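Local coordinates for conserved domain protein (Streptococcus pneumoniae, PDB 4IAJ), which is of unknown function; its DUF4649-family chain folds into an antiparallel sheet with helices packed on it, at residues G60-G63 with D64-F67; L49-G53 with H54-Y58. All blocks are in the same frame, centred on the assembly; numbering follows the deposited sequence.

Interaction 1. Residues G60-G63 with D64-F67; sequences GTYG and DIFF. With EDO (1,2-ethanediol), chain P.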
loop_
_atom_site.group_PDB
_atom_site.type_symbol
_atom_site.label_atom_id
_atom_site.label_comp_id
_atom_site.label_asym_id
_atom_site.label_seq_id
_atom_site.Cartn_x
_atom_site.Cartn_y
_atom_site.Cartn_z
ATOM N N GLY B 60 -6.732 -21.616 4.941
ATOM C CA GLY B 60 -6.663 -20.390 4.190
ATOM C C GLY B 60 -5.878 -19.355 4.952
ATOM O O GLY B 60 -5.269 -19.658 6.000
ATOM N N THR B 61 -5.878 -18.151 4.389
ATOM C CA THR B 61 -5.162 -17.016 4.934
ATOM C C THR B 61 -5.996 -16.311 5.976
ATOM O O THR B 61 -7.225 -16.484 6.046
ATOM C CB THR B 61 -4.838 -15.968 3.855
ATOM O OG1 THR B 61 -6.060 -15.530 3.249
ATOM C CG2 THR B 61 -3.939 -16.534 2.794
ATOM N N TYR B 62 -5.318 -15.493 6.779
ATOM C CA TYR B 62 -5.981 -14.684 7.773
ATOM C C TYR B 62 -6.979 -13.767 7.085
ATOM O O TYR B 62 -8.093 -13.624 7.539
ATOM C CB TYR B 62 -4.958 -13.858 8.557
ATOM C CG TYR B 62 -5.550 -13.034 9.675
ATOM C CD1 TYR B 62 -6.188 -11.817 9.404
ATOM C CD2 TYR B 62 -5.487 -13.460 10.994
ATOM C CE1 TYR B 62 -6.749 -11.067 10.413
ATOM C CE2 TYR B 62 -6.044 -12.701 12.012
ATOM C CZ TYR B 62 -6.665 -11.502 11.707
ATOM O OH TYR B 62 -7.229 -10.755 12.714
ATOM N N GLY B 63 -6.566 -13.166 5.977
ATOM C CA GLY B 63 -7.397 -12.224 5.236
ATOM C C GLY B 63 -8.708 -12.788 4.743
ATOM O O GLY B 63 -9.662 -12.061 4.628
ATOM N N ASP B 64 -8.758 -14.092 4.479
ATOM C CA ASP B 64 -9.989 -14.732 3.984
ATOM C C ASP B 64 -10.936 -15.242 5.073
ATOM O O ASP B 64 -12.011 -15.784 4.764
ATOM C CB ASP B 64 -9.626 -15.907 3.073
ATOM C CG ASP B 64 -9.213 -15.473 1.698
ATOM O OD1 ASP B 64 -9.577 -14.355 1.277
ATOM O OD2 ASP B 64 -8.547 -16.272 1.012
ATOM N N ILE B 65 -10.567 -15.079 6.338
ATOM C CA ILE B 65 -11.447 -15.507 7.432
ATOM C C ILE B 65 -12.776 -14.771 7.467
ATOM O O ILE B 65 -13.825 -15.396 7.619
ATOM C CB ILE B 65 -10.793 -15.373 8.814
ATOM C CG1 ILE B 65 -9.598 -16.312 8.932
ATOM C CG2 ILE B 65 -11.811 -15.734 9.903
ATOM C CD1 ILE B 65 -8.787 -16.096 10.195
ATOM N N PHE B 66 -12.740 -13.453 7.294
ATOM C CA PHE B 66 -13.962 -12.649 7.323
ATOM C C PHE B 66 -15.025 -13.189 6.364
ATOM O O PHE B 66 -16.174 -13.362 6.739
ATOM C CB PHE B 66 -13.632 -11.176 7.010
ATOM C CG PHE B 66 -14.812 -10.254 7.078
ATOM C CD1 PHE B 66 -15.221 -9.718 8.285
ATOM C CD2 PHE B 66 -15.503 -9.902 5.933
ATOM C CE1 PHE B 66 -16.310 -8.863 8.358
ATOM C CE2 PHE B 66 -16.588 -9.048 5.998
ATOM C CZ PHE B 66 -16.994 -8.526 7.213
ATOM N N PHE B 67 -14.637 -13.475 5.129
ATOM C CA PHE B 67 -15.593 -13.964 4.135
ATOM C C PHE B 67 -16.027 -15.398 4.415
ATOM O O PHE B 67 -17.203 -15.718 4.291
ATOM C CB PHE B 67 -14.987 -13.826 2.740
ATOM C CG PHE B 67 -14.692 -12.401 2.385
ATOM C CD1 PHE B 67 -15.719 -11.548 2.007
ATOM C CD2 PHE B 67 -13.406 -11.880 2.530
ATOM C CE1 PHE B 67 -15.466 -10.221 1.707
ATOM C CE2 PHE B 67 -13.147 -10.544 2.236
ATOM C CZ PHE B 67 -14.184 -9.714 1.831
HETATM C C1 EDO P . -5.020 -12.136 1.416
HETATM O O1 EDO P . -5.880 -13.229 1.762
HETATM C C2 EDO P . -5.729 -10.781 1.450
HETATM O O2 EDO P . -7.008 -10.827 2.104
HETATM O O HOH W 1 -7.360 -18.384 1.933
HETATM O O HOH W 2 -10.323 -11.948 7.879
#

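Interaction 2. Residues L49-G53 with H54-Y58; sequences LTYKG and HNLDY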
loop_
_atom_site.group_PDB
_atom_site.type_symbol
_atom_site.label_atom_id
_atom_site.label_comp_id
_atom_site.label_asym_id
_atom_site.label_seq_id
_atom_site.Cartn_x
_atom_site.Cartn_y
_atom_site.Cartn_z
ATOM N N LEU B 49 -8.262 -21.682 13.865
ATOM C CA LEU B 49 -9.378 -20.740 13.960
ATOM C C LEU B 49 -10.412 -21.328 14.902
ATOM O O LEU B 49 -10.985 -22.367 14.612
ATOM C CB LEU B 49 -9.993 -20.481 12.593
ATOM C CG LEU B 49 -11.340 -19.762 12.545
ATOM C CD1 LEU B 49 -11.225 -18.337 13.086
ATOM C CD2 LEU B 49 -11.871 -19.742 11.127
ATOM N N THR B 50 -10.657 -20.643 16.017
ATOM C CA THR B 50 -11.524 -21.153 17.076
ATOM C C THR B 50 -12.700 -20.201 17.234
ATOM O O THR B 50 -12.518 -19.008 17.524
ATOM C CB THR B 50 -10.764 -21.294 18.413
ATOM O OG1 THR B 50 -9.629 -22.162 18.247
ATOM C CG2 THR B 50 -11.644 -21.878 19.479
ATOM N N TYR B 51 -13.898 -20.736 17.032
ATOM C CA TYR B 51 -15.136 -19.984 17.148
ATOM C C TYR B 51 -15.977 -20.520 18.307
ATOM O O TYR B 51 -16.433 -21.663 18.275
ATOM C CB TYR B 51 -15.921 -20.064 15.845
ATOM C CG TYR B 51 -17.239 -19.344 15.904
ATOM C CD1 TYR B 51 -17.290 -17.956 15.864
ATOM C CD2 TYR B 51 -18.432 -20.039 16.002
ATOM C CE1 TYR B 51 -18.500 -17.283 15.915
ATOM C CE2 TYR B 51 -19.645 -19.375 16.054
ATOM C CZ TYR B 51 -19.670 -17.994 16.007
ATOM O OH TYR B 51 -20.858 -17.315 16.051
ATOM N N LYS B 52 -16.191 -19.685 19.321
ATOM C CA LYS B 52 -16.864 -20.102 20.562
ATOM C C LYS B 52 -16.256 -21.375 21.142
ATOM O O LYS B 52 -16.973 -22.227 21.648
ATOM C CB LYS B 52 -18.353 -20.309 20.324
ATOM C CG LYS B 52 -19.008 -19.127 19.647
ATOM C CD LYS B 52 -20.510 -19.316 19.518
ATOM C CE LYS B 52 -21.215 -19.005 20.813
ATOM N NZ LYS B 52 -22.614 -18.600 20.525
ATOM N N GLY B 53 -14.937 -21.503 21.040
ATOM C CA GLY B 53 -14.217 -22.672 21.546
ATOM C C GLY B 53 -14.124 -23.866 20.611
ATOM O O GLY B 53 -13.399 -24.822 20.909
ATOM N N HIS B 54 -14.859 -23.832 19.498
ATOM C CA HIS B 54 -14.809 -24.901 18.505
ATOM C C HIS B 54 -13.724 -24.585 17.480
ATOM O O HIS B 54 -13.721 -23.494 16.887
ATOM C CB HIS B 54 -16.156 -25.055 17.800
ATOM C CG HIS B 54 -17.270 -25.467 18.707
ATOM N ND1 HIS B 54 -18.020 -24.559 19.426
ATOM C CD2 HIS B 54 -17.765 -26.690 19.014
ATOM C CE1 HIS B 54 -18.924 -25.205 20.141
ATOM N NE2 HIS B 54 -18.789 -26.499 19.910
ATOM N N ASN B 55 -12.802 -25.530 17.280
ATOM C CA ASN B 55 -11.791 -25.388 16.253
ATOM C C ASN B 55 -12.475 -25.626 14.931
ATOM O O ASN B 55 -12.910 -26.733 14.651
ATOM C CB ASN B 55 -10.637 -26.368 16.456
ATOM C CG ASN B 55 -9.916 -26.157 17.782
ATOM O OD1 ASN B 55 -9.857 -25.047 18.302
ATOM N ND2 ASN B 55 -9.360 -27.233 18.332
ATOM N N LEU B 56 -12.637 -24.576 14.135
ATOM C CA LEU B 56 -13.233 -24.756 12.818
ATOM C C LEU B 56 -12.133 -25.290 11.926
ATOM O O LEU B 56 -10.967 -24.927 12.075
ATOM C CB LEU B 56 -13.824 -23.456 12.278
ATOM C CG LEU B 56 -14.806 -22.729 13.200
ATOM C CD1 LEU B 56 -15.174 -21.374 12.607
ATOM C CD2 LEU B 56 -16.041 -23.578 13.443
ATOM N N ASP B 57 -12.501 -26.164 11.010
ATOM C CA ASP B 57 -11.542 -26.810 10.147
ATOM C C ASP B 57 -11.274 -25.890 8.955
ATOM O O ASP B 57 -11.745 -26.125 7.851
ATOM C CB ASP B 57 -12.069 -28.195 9.726
ATOM C CG ASP B 57 -11.028 -29.017 8.976
ATOM O OD1 ASP B 57 -9.823 -28.832 9.241
ATOM O OD2 ASP B 57 -11.412 -29.829 8.102
ATOM N N TYR B 58 -10.483 -24.842 9.196
ATOM C CA TYR B 58 -10.265 -23.772 8.211
ATOM C C TYR B 58 -8.887 -23.868 7.567
ATOM O O TYR B 58 -7.879 -24.091 8.232
ATOM C CB TYR B 58 -10.468 -22.395 8.862
ATOM C CG TYR B 58 -10.130 -21.237 7.960
ATOM C CD1 TYR B 58 -11.017 -20.804 7.001
ATOM C CD2 TYR B 58 -8.921 -20.568 8.077
ATOM C CE1 TYR B 58 -10.706 -19.749 6.162
ATOM C CE2 TYR B 58 -8.604 -19.509 7.250
ATOM C CZ TYR B 58 -9.499 -19.099 6.299
ATOM O OH TYR B 58 -9.188 -18.046 5.480
HETATM O O HOH W 3 -8.613 -24.230 12.976
#

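Interaction 1. Residues G60-G63 with D64-F67
T61 meets D64 across the tight turn that opens helix 65-71, and backbone and side-chain bonds hold the two together. The amide N of D64 forms a bifurcated bond: it reaches T61 O at 3.2 Å and T61 OG1 at 3.3 Å, both bonds bent, with N-H to acceptor angles near 138°. The hydroxyl arrives there because OG1 stands between the backbone N and the carbonyl carbon of T61 (chi1 58°), turned toward the start of the helix. One residue on, I65 N donates to Y62 O over 3.1 Å along a straighter path, although the donor sits well above the carbonyl plane. Each backbone bond spans three residues, so two overlapping turns lead into the helix.

Water extends the polar network. One molecule accepts from T61 N and donates a hydrogen bond to D64 OD2, water to OD2 2.6 Å, joining the main chain of the turn to the carboxylate. A second donates to Y62 O at 2.8 Å and accepts from F66 N, bridging the four-residue step that a direct helical bond would span. The 1,2-ethanediol, probably from the crystallisation liquor, shares a hydrogen bond with T61 OG1, its O1 lying 2.7 Å away.

Apolar contact is slight between the segments: I65 CD1 lies 4.3 Å from CD2 of Y62. The Y62 ring instead turns into the core against Y11, while I65 packs on F29 and I9.

D64 OD1 takes a hydrogen bond from Q34 NE2 of a neighbouring subunit, and T61 O from Y58 OH. With OD2 held by water and OD1 by that amide, the carboxylate is gripped at both oxygens, which probably stabilises its ionised form, and the helix start becomes part of a subunit contact.

Interaction 2. Residues L49-G53 with H54-Y58
L49 CG lies anti to the backbone N (chi1 167°) and L56 CG beside its own (chi1 -53°), settings that bring L49 CD2 to 4.0 Å from L56 CD1 on one face of the hairpin. L56 CD1 also rests on Y51 CB at 3.6 Å, and L49 CD2 touches Y58 CB at 3.8 Å. The L56 branch thus wedges between two residues of strand 46-51.

On the other face T50 and N55 run side by side. T50 OG1 donates a hydrogen bond to N55 OD1 at 2.9 Å, approaching at 15° from the plane of the amide carbonyl.

A type I' turn from Y51 to H54 joins the strands, its two central residues, K52 and G53, having positive phi. Y51 N bonds to H54 O at 2.8 Å and H54 N returns to Y51 O at 2.9 Å. H54 ND1 adds a weak bond to the same carbonyl, whose oxygen lies in the plane of the imidazole at its edge. Farther down, L56 N points almost straight at L49 O, while a water accepts from L49 N and donates to L56 O, 2.6 Å from that oxygen, standing in for a direct bond.

The hairpin therefore has a polar T50-N55 side and a largely apolar face of L49, Y51 and L56, with H54 beside the turn; L49 and L56 meet Y68 and L69 of helix 65-71, and water satisfies backbone groups where the strands diverge.

From the N terminus, strand 7-12 pairs with 18-23 on one side and later with 46-51 on the other, and interaction 2 closes the hairpin from 46-51 to strand 54-56, at one edge of the sheet in this chain. The chain then leaves the sheet, and interaction 1 closes the short turn from which helix 65-71 sets out. The two contacts stand in series, neither enclosing nor crossing the other, with centres about 13 Å apart. They nevertheless touch: Y58, at the end of 49-58, lays its hydroxyl beside D64 and I65, and I65 reaches L49. The hairpin edge of the sheet is thereby tied to the start of the helix that covers it.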